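Local coordinates for protein SAM dependent methyltransferase (Aquifex aeolicus, PDB 3DH0) that binds S-adenosylmethionine and probably transfers its methyl group to a substrate that remains unidentified, at residues Asp108-Phe114 against Tyr138-Trp144; Phe114-Glu118 against Glu156-Ser160. All blocks are in the same frame, centred on the assembly; numbering follows the deposited sequence.

Contact 1: residues Asp108-Phe114 against Tyr138-Trp144; sequences DFIFMAF and YLAIIDW. With SAM (S-adenosylmethionine), chain C.
F109 to A113 and Y138 to I142 pair as neighbouring parallel strands, and six backbone hydrogen bonds, from Y138 N to D108 O at one end to F114 N to I142 O at the other, hold them in step. The straightest include A140 N to I110 O, and M112 N to A140 O at 2.8 Å and 176°.

Apolar side chains pack on both faces of the pair. On one, F109 CE2 lies 3.7 Å from A140 CB, which approaches the ring obliquely, and I142 CD1 meets the F111 ring at its edge, near the ring plane, 3.9 Å from CE1. On the other, I110 CG2 touches L139 CD1 at 3.8 Å, and M112, bent at its last torsion, brings CE to the same methyl.

Beyond the paired residues the contact is mainly aromatic. F114 CD2 and CE2 lie over one face of the W144 indole, CD2 3.3 Å from NE1, with the planes at 42°; CG of W144 stands anti to its carbonyl carbon (chi1 -57°), which turns the indole to the phenyl. With an alanine here the indole is gone, and the F114 ring would probably be freer to turn on that side. D143 OD1, at the edge of the F114 ring near its plane, accepts W144 N within its own strand through its anti lone pair.

At the strand end A113 O accepts the SAM amino N at 2.8 Å, as the carboxyl ends of Rossmann-like methyltransferase strands serve the cofactor. Strands 40-43 and 185-191 flank the pair in the central sheet, and helix 26-33 packs on A140 and I142.

Contact 2: residues Phe114-Glu118 against Glu156-Ser160; sequences FTFHE and EEVYS. With SAM (S-adenosylmethionine), chain C.
Y159 reaches across to F116 and H117 with CD1 and CE1 of its ring, and apolar and aromatic packing makes up most of this contact. Y159 CE1 lies 3.4 Å from H117 CA, and Y159 CD1 is 3.7 Å from H117 CB. F116 CD2 comes within 3.6 Å of Y159 CE1. The two aromatic side chains cross at about a right angle, their ring planes inclined at 53° and their centroids 5.5 Å apart. With CG of F116 anti to the backbone N (chi1 -167°), the phenyl swings to the Y159 side of the short 3-10 turn. V158 adds CG2 beside the imidazole of H117.

No hydrogen bond joins the segments; E157 O sits 3.2 Å from H117 CD2, a carbon of the imidazole, whereas ND1 is engaged by D143 of strand 137-144, which probably fixes the rotation of the ring.

The other side of 114-118 serves the cofactor. T115 OG1 gives a weak hydrogen bond to SAM O4' at 3.4 Å, and E118 OE2 lies close to SAM C5', so the same turn faces the ligand and the 156-160 loop.

In the fold, the contact joins the loop after strand 107-113 to the one ahead of helix 161-170, where S160 is the N-cap. V164 and I167 of that helix touch both F116 and Y159, and helix 122-132 adds L126 against F116 and P122 against Y159.

How the contacts relate
From the N terminus, the chain runs through strand 107-113 into the turn 114-118, then helix 122-132, strand 137-144 and the loop 156-160. Contact 1 closes the first excursion, the crossover through helix 122-132 that sets 138-144 beside 108-114. Contact 2 closes a longer one, spanning that helix and strand 137-144. The two loops cross, since their segments alternate, and they share F114, the residue where strand gives way to turn. A direct link is the probable hydrogen bond between D143 OD2 and H117 ND1, 2.8 Å. Together they tie the central sheet to the approach to helix 161-170, and both touch SAM.

Contact 1: residues Asp108-Phe114 against Tyr138-Trp144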
loop_
_atom_site.group_PDB
_atom_site.type_symbol
_atom_site.label_atom_id
_atom_site.label_comp_id
_atom_site.label_asym_id
_atom_site.label_seq_id
_atom_site.Cartn_x
_atom_site.Cartn_y
_atom_site.Cartn_z
ATOM N N ASP A 108 11.021 5.719 -3.281
ATOM C CA ASP A 108 11.943 5.023 -2.391
ATOM C C ASP A 108 11.256 3.895 -1.627
ATOM O O ASP A 108 11.837 2.835 -1.368
ATOM C CB ASP A 108 12.531 6.038 -1.404
ATOM C CG ASP A 108 13.202 7.206 -2.101
ATOM O OD1 ASP A 108 14.202 6.975 -2.818
ATOM O OD2 ASP A 108 12.730 8.352 -1.937
ATOM N N PHE A 109 10.002 4.142 -1.281
ATOM C CA PHE A 109 9.200 3.199 -0.524
ATOM C C PHE A 109 7.867 2.939 -1.223
ATOM O O PHE A 109 7.209 3.865 -1.683
ATOM C CB PHE A 109 8.941 3.792 0.863
ATOM C CG PHE A 109 8.595 2.780 1.897
ATOM C CD1 PHE A 109 9.588 2.227 2.694
ATOM C CD2 PHE A 109 7.280 2.363 2.065
ATOM C CE1 PHE A 109 9.283 1.263 3.660
ATOM C CE2 PHE A 109 6.952 1.405 3.020
ATOM C CZ PHE A 109 7.960 0.848 3.825
ATOM N N ILE A 110 7.479 1.676 -1.309
ATOM C CA ILE A 110 6.209 1.307 -1.911
ATOM C C ILE A 110 5.399 0.564 -0.849
ATOM O O ILE A 110 5.795 -0.489 -0.367
ATOM C CB ILE A 110 6.397 0.396 -3.131
ATOM C CG1 ILE A 110 7.307 1.065 -4.160
ATOM C CG2 ILE A 110 5.044 0.110 -3.781
ATOM C CD1 ILE A 110 7.880 0.089 -5.182
ATOM N N PHE A 111 4.262 1.129 -0.483
ATOM C CA PHE A 111 3.397 0.556 0.537
ATOM C C PHE A 111 2.104 0.078 -0.101
ATOM O O PHE A 111 1.373 0.864 -0.708
ATOM C CB PHE A 111 3.105 1.627 1.583
ATOM C CG PHE A 111 2.154 1.208 2.647
ATOM C CD1 PHE A 111 2.437 0.129 3.471
ATOM C CD2 PHE A 111 0.992 1.942 2.870
ATOM C CE1 PHE A 111 1.585 -0.217 4.510
ATOM C CE2 PHE A 111 0.128 1.615 3.899
ATOM C CZ PHE A 111 0.425 0.530 4.729
ATOM N N MET A 112 1.826 -1.211 0.024
ATOM C CA MET A 112 0.615 -1.776 -0.546
ATOM C C MET A 112 -0.229 -2.417 0.560
ATOM O O MET A 112 -0.037 -3.581 0.893
ATOM C CB MET A 112 0.993 -2.809 -1.606
ATOM C CG MET A 112 0.164 -2.711 -2.867
ATOM S SD MET A 112 0.618 -3.920 -4.106
ATOM C CE MET A 112 2.268 -3.476 -4.440
ATOM N N ALA A 113 -1.159 -1.657 1.130
ATOM C CA ALA A 113 -1.995 -2.177 2.213
ATOM C C ALA A 113 -3.356 -2.722 1.788
ATOM O O ALA A 113 -4.253 -1.971 1.419
ATOM C CB ALA A 113 -2.180 -1.111 3.286
ATOM N N PHE A 114 -3.498 -4.041 1.876
ATOM C CA PHE A 114 -4.728 -4.740 1.511
ATOM C C PHE A 114 -5.169 -4.516 0.070
ATOM O O PHE A 114 -6.358 -4.602 -0.238
ATOM C CB PHE A 114 -5.876 -4.333 2.442
ATOM C CG PHE A 114 -5.588 -4.567 3.893
ATOM C CD1 PHE A 114 -5.284 -3.497 4.735
ATOM C CD2 PHE A 114 -5.611 -5.857 4.417
ATOM C CE1 PHE A 114 -5.010 -3.704 6.070
ATOM C CE2 PHE A 114 -5.340 -6.080 5.753
ATOM C CZ PHE A 114 -5.038 -5.000 6.590
ATOM N N TYR A 138 12.270 0.005 -1.450
ATOM C CA TYR A 138 11.743 -1.053 -0.578
ATOM C C TYR A 138 10.255 -1.242 -0.878
ATOM O O TYR A 138 9.540 -0.278 -1.135
ATOM C CB TYR A 138 11.860 -0.688 0.908
ATOM C CG TYR A 138 13.197 -0.163 1.385
ATOM C CD1 TYR A 138 13.618 1.129 1.056
ATOM C CD2 TYR A 138 14.000 -0.923 2.245
ATOM C CE1 TYR A 138 14.796 1.658 1.579
ATOM C CE2 TYR A 138 15.186 -0.404 2.778
ATOM C CZ TYR A 138 15.574 0.891 2.443
ATOM O OH TYR A 138 16.707 1.447 3.012
ATOM N N LEU A 139 9.792 -2.483 -0.836
ATOM C CA LEU A 139 8.388 -2.781 -1.082
ATOM C C LEU A 139 7.722 -3.381 0.172
ATOM O O LEU A 139 8.131 -4.436 0.657
ATOM C CB LEU A 139 8.274 -3.751 -2.256
ATOM C CG LEU A 139 6.927 -4.421 -2.529
ATOM C CD1 LEU A 139 5.806 -3.409 -2.555
ATOM C CD2 LEU A 139 7.015 -5.135 -3.844
ATOM N N ALA A 140 6.701 -2.707 0.699
ATOM C CA ALA A 140 6.003 -3.194 1.886
ATOM C C ALA A 140 4.574 -3.612 1.568
ATOM O O ALA A 140 3.695 -2.775 1.415
ATOM C CB ALA A 140 5.997 -2.123 2.952
ATOM N N ILE A 141 4.343 -4.914 1.496
ATOM C CA ILE A 141 3.015 -5.430 1.184
ATOM C C ILE A 141 2.335 -6.041 2.410
ATOM O O ILE A 141 2.844 -6.985 3.007
ATOM C CB ILE A 141 3.111 -6.487 0.056
ATOM C CG1 ILE A 141 3.780 -5.857 -1.165
ATOM C CG2 ILE A 141 1.740 -7.020 -0.286
ATOM C CD1 ILE A 141 3.943 -6.783 -2.323
ATOM N N ILE A 142 1.177 -5.500 2.777
ATOM C CA ILE A 142 0.430 -5.988 3.938
ATOM C C ILE A 142 -0.970 -6.491 3.578
ATOM O O ILE A 142 -1.753 -5.759 2.972
ATOM C CB ILE A 142 0.296 -4.874 5.017
ATOM C CG1 ILE A 142 1.680 -4.496 5.549
ATOM C CG2 ILE A 142 -0.597 -5.342 6.161
ATOM C CD1 ILE A 142 1.662 -3.491 6.688
ATOM N N ASP A 143 -1.290 -7.728 3.950
ATOM C CA ASP A 143 -2.616 -8.264 3.653
ATOM C C ASP A 143 -3.180 -9.293 4.640
ATOM O O ASP A 143 -2.465 -9.795 5.499
ATOM C CB ASP A 143 -2.647 -8.851 2.240
ATOM C CG ASP A 143 -3.907 -8.460 1.489
ATOM O OD1 ASP A 143 -4.998 -8.515 2.105
ATOM O OD2 ASP A 143 -3.812 -8.090 0.296
ATOM N N TRP A 144 -4.471 -9.601 4.503
ATOM C CA TRP A 144 -5.149 -10.566 5.380
ATOM C C TRP A 144 -4.601 -11.963 5.206
ATOM O O TRP A 144 -4.108 -12.305 4.127
ATOM C CB TRP A 144 -6.647 -10.649 5.085
ATOM C CG TRP A 144 -7.398 -9.378 5.186
ATOM C CD1 TRP A 144 -7.795 -8.579 4.154
ATOM C CD2 TRP A 144 -7.889 -8.771 6.384
ATOM N NE1 TRP A 144 -8.508 -7.508 4.640
ATOM C CE2 TRP A 144 -8.581 -7.603 6.004
ATOM C CE3 TRP A 144 -7.813 -9.103 7.741
ATOM C CZ2 TRP A 144 -9.198 -6.765 6.944
ATOM C CZ3 TRP A 144 -8.422 -8.270 8.669
ATOM C CH2 TRP A 144 -9.104 -7.119 8.268
HETATM N N SAM C . -5.400 0.536 1.665
HETATM C CA SAM C . -6.679 1.216 2.034
HETATM C C SAM C . -6.738 1.461 3.524
HETATM O O SAM C . -5.792 1.090 4.220
HETATM O OXT SAM C . -7.789 2.046 3.944
HETATM C CB SAM C . -7.863 0.352 1.610
HETATM C CG SAM C . -7.627 -0.156 0.246
HETATM S SD SAM C . -8.845 -1.229 -0.563
HETATM C CE SAM C . -8.692 -2.760 0.359
HETATM C "C5'" SAM C . -8.053 -1.509 -2.076
HETATM C "C4'" SAM C . -8.065 -0.350 -3.052
HETATM O "O4'" SAM C . -7.297 -0.808 -4.158
HETATM C "C3'" SAM C . -9.448 -0.104 -3.687
HETATM O "O3'" SAM C . -9.873 1.188 -3.168
HETATM C "C2'" SAM C . -9.210 0.026 -5.179
HETATM O "O2'" SAM C . -9.836 1.075 -5.886
HETATM C "C1'" SAM C . -7.653 -0.056 -5.243
HETATM N N9 SAM C . -7.065 -0.719 -6.391
HETATM C C8 SAM C . -7.397 -1.910 -7.005
HETATM N N7 SAM C . -6.627 -2.201 -8.007
HETATM C C5 SAM C . -5.725 -1.139 -8.069
HETATM C C6 SAM C . -4.626 -0.854 -8.930
HETATM N N6 SAM C . -4.275 -1.682 -9.937
HETATM N N1 SAM C . -3.908 0.316 -8.716
HETATM C C2 SAM C . -4.295 1.118 -7.696
HETATM N N3 SAM C . -5.304 0.939 -6.837
HETATM C C4 SAM C . -5.983 -0.217 -7.076
HETATM O O HOH W 1 -1.698 -5.797 -0.317
#

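Contact 2: residues Phe114-Glu118 against Glu156-Ser160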
loop_
_atom_site.group_PDB
_atom_site.type_symbol
_atom_site.label_atom_id
_atom_site.label_comp_id
_atom_site.label_asym_id
_atom_site.label_seq_id
_atom_site.Cartn_x
_atom_site.Cartn_y
_atom_site.Cartn_z
ATOM N N PHE A 114 -3.498 -4.041 1.876
ATOM C CA PHE A 114 -4.728 -4.740 1.511
ATOM C C PHE A 114 -5.169 -4.516 0.070
ATOM O O PHE A 114 -6.358 -4.602 -0.238
ATOM C CB PHE A 114 -5.876 -4.333 2.442
ATOM C CG PHE A 114 -5.588 -4.567 3.893
ATOM C CD1 PHE A 114 -5.284 -3.497 4.735
ATOM C CD2 PHE A 114 -5.611 -5.857 4.417
ATOM C CE1 PHE A 114 -5.010 -3.704 6.070
ATOM C CE2 PHE A 114 -5.340 -6.080 5.753
ATOM C CZ PHE A 114 -5.038 -5.000 6.590
ATOM N N THR A 115 -4.226 -4.248 -0.818
ATOM C CA THR A 115 -4.603 -4.012 -2.192
ATOM C C THR A 115 -4.019 -5.013 -3.193
ATOM O O THR A 115 -4.516 -5.133 -4.312
ATOM C CB THR A 115 -4.270 -2.525 -2.593
ATOM O OG1 THR A 115 -4.251 -2.371 -4.023
ATOM C CG2 THR A 115 -2.941 -2.112 -2.022
ATOM N N PHE A 116 -2.994 -5.757 -2.796
ATOM C CA PHE A 116 -2.377 -6.711 -3.711
ATOM C C PHE A 116 -3.349 -7.734 -4.301
ATOM O O PHE A 116 -3.357 -7.963 -5.510
ATOM C CB PHE A 116 -1.246 -7.449 -3.019
ATOM C CG PHE A 116 -0.365 -8.217 -3.958
ATOM C CD1 PHE A 116 0.588 -7.561 -4.734
ATOM C CD2 PHE A 116 -0.489 -9.594 -4.073
ATOM C CE1 PHE A 116 1.407 -8.268 -5.612
ATOM C CE2 PHE A 116 0.318 -10.313 -4.943
ATOM C CZ PHE A 116 1.272 -9.649 -5.718
ATOM N N HIS A 117 -4.162 -8.357 -3.455
ATOM C CA HIS A 117 -5.122 -9.354 -3.927
ATOM C C HIS A 117 -6.211 -8.756 -4.830
ATOM O O HIS A 117 -7.041 -9.486 -5.364
ATOM C CB HIS A 117 -5.801 -10.044 -2.740
ATOM C CG HIS A 117 -6.713 -9.143 -1.975
ATOM N ND1 HIS A 117 -6.248 -8.154 -1.134
ATOM C CD2 HIS A 117 -8.064 -9.014 -1.999
ATOM C CE1 HIS A 117 -7.271 -7.452 -0.677
ATOM N NE2 HIS A 117 -8.383 -7.953 -1.190
ATOM N N GLU A 118 -6.218 -7.435 -4.992
ATOM C CA GLU A 118 -7.216 -6.769 -5.831
ATOM C C GLU A 118 -6.710 -6.444 -7.245
ATOM O O GLU A 118 -7.470 -5.983 -8.098
ATOM C CB GLU A 118 -7.681 -5.472 -5.166
ATOM C CG GLU A 118 -8.913 -5.619 -4.329
ATOM C CD GLU A 118 -9.508 -4.285 -3.944
ATOM O OE1 GLU A 118 -9.677 -3.430 -4.830
ATOM O OE2 GLU A 118 -9.817 -4.093 -2.751
ATOM N N GLU A 156 -11.138 -17.205 0.001
ATOM C CA GLU A 156 -10.955 -17.415 -1.441
ATOM C C GLU A 156 -10.789 -16.074 -2.140
ATOM O O GLU A 156 -10.453 -16.003 -3.329
ATOM C CB GLU A 156 -12.137 -18.159 -2.081
ATOM C CG GLU A 156 -13.064 -18.879 -1.129
ATOM C CD GLU A 156 -13.983 -17.926 -0.380
ATOM O OE1 GLU A 156 -14.475 -16.944 -0.991
ATOM O OE2 GLU A 156 -14.214 -18.179 0.824
ATOM N N GLU A 157 -11.031 -15.008 -1.389
ATOM C CA GLU A 157 -10.913 -13.671 -1.935
ATOM C C GLU A 157 -9.516 -13.076 -1.725
ATOM O O GLU A 157 -9.219 -11.988 -2.207
ATOM C CB GLU A 157 -11.968 -12.766 -1.294
ATOM C CG GLU A 157 -13.404 -13.050 -1.723
ATOM C CD GLU A 157 -14.111 -11.784 -2.228
ATOM O OE1 GLU A 157 -13.992 -10.730 -1.546
ATOM O OE2 GLU A 157 -14.790 -11.839 -3.292
ATOM N N VAL A 158 -8.647 -13.796 -1.034
ATOM C CA VAL A 158 -7.317 -13.281 -0.761
ATOM C C VAL A 158 -6.236 -14.300 -1.089
ATOM O O VAL A 158 -6.530 -15.475 -1.305
ATOM C CB VAL A 158 -7.184 -12.895 0.737
ATOM C CG1 VAL A 158 -7.146 -14.153 1.608
ATOM C CG2 VAL A 158 -5.933 -12.070 0.955
ATOM N N TYR A 159 -4.988 -13.830 -1.139
ATOM C CA TYR A 159 -3.830 -14.686 -1.384
ATOM C C TYR A 159 -3.282 -15.041 -0.011
ATOM O O TYR A 159 -3.624 -14.412 0.992
ATOM C CB TYR A 159 -2.702 -13.935 -2.098
ATOM C CG TYR A 159 -2.921 -13.524 -3.533
ATOM C CD1 TYR A 159 -2.970 -12.178 -3.883
ATOM C CD2 TYR A 159 -3.007 -14.468 -4.547
ATOM C CE1 TYR A 159 -3.093 -11.783 -5.206
ATOM C CE2 TYR A 159 -3.133 -14.084 -5.876
ATOM C CZ TYR A 159 -3.173 -12.741 -6.197
ATOM O OH TYR A 159 -3.288 -12.354 -7.506
ATOM N N SER A 160 -2.413 -16.035 0.032
ATOM C CA SER A 160 -1.779 -16.414 1.280
ATOM C C SER A 160 -0.340 -15.926 1.123
ATOM O O SER A 160 0.155 -15.807 -0.003
ATOM C CB SER A 160 -1.772 -17.932 1.449
ATOM O OG SER A 160 -0.810 -18.526 0.589
HETATM N N SAM C . -5.400 0.536 1.665
HETATM C CA SAM C . -6.679 1.216 2.034
HETATM C C SAM C . -6.738 1.461 3.524
HETATM O O SAM C . -5.792 1.090 4.220
HETATM O OXT SAM C . -7.789 2.046 3.944
HETATM C CB SAM C . -7.863 0.352 1.610
HETATM C CG SAM C . -7.627 -0.156 0.246
HETATM S SD SAM C . -8.845 -1.229 -0.563
HETATM C CE SAM C . -8.692 -2.760 0.359
HETATM C "C5'" SAM C . -8.053 -1.509 -2.076
HETATM C "C4'" SAM C . -8.065 -0.350 -3.052
HETATM O "O4'" SAM C . -7.297 -0.808 -4.158
HETATM C "C3'" SAM C . -9.448 -0.104 -3.687
HETATM O "O3'" SAM C . -9.873 1.188 -3.168
HETATM C "C2'" SAM C . -9.210 0.026 -5.179
HETATM O "O2'" SAM C . -9.836 1.075 -5.886
HETATM C "C1'" SAM C . -7.653 -0.056 -5.243
HETATM N N9 SAM C . -7.065 -0.719 -6.391
HETATM C C8 SAM C . -7.397 -1.910 -7.005
HETATM N N7 SAM C . -6.627 -2.201 -8.007
HETATM C C5 SAM C . -5.725 -1.139 -8.069
HETATM C C6 SAM C . -4.626 -0.854 -8.930
HETATM N N6 SAM C . -4.275 -1.682 -9.937
HETATM N N1 SAM C . -3.908 0.316 -8.716
HETATM C C2 SAM C . -4.295 1.118 -7.696
HETATM N N3 SAM C . -5.304 0.939 -6.837
HETATM C C4 SAM C . -5.983 -0.217 -7.076
#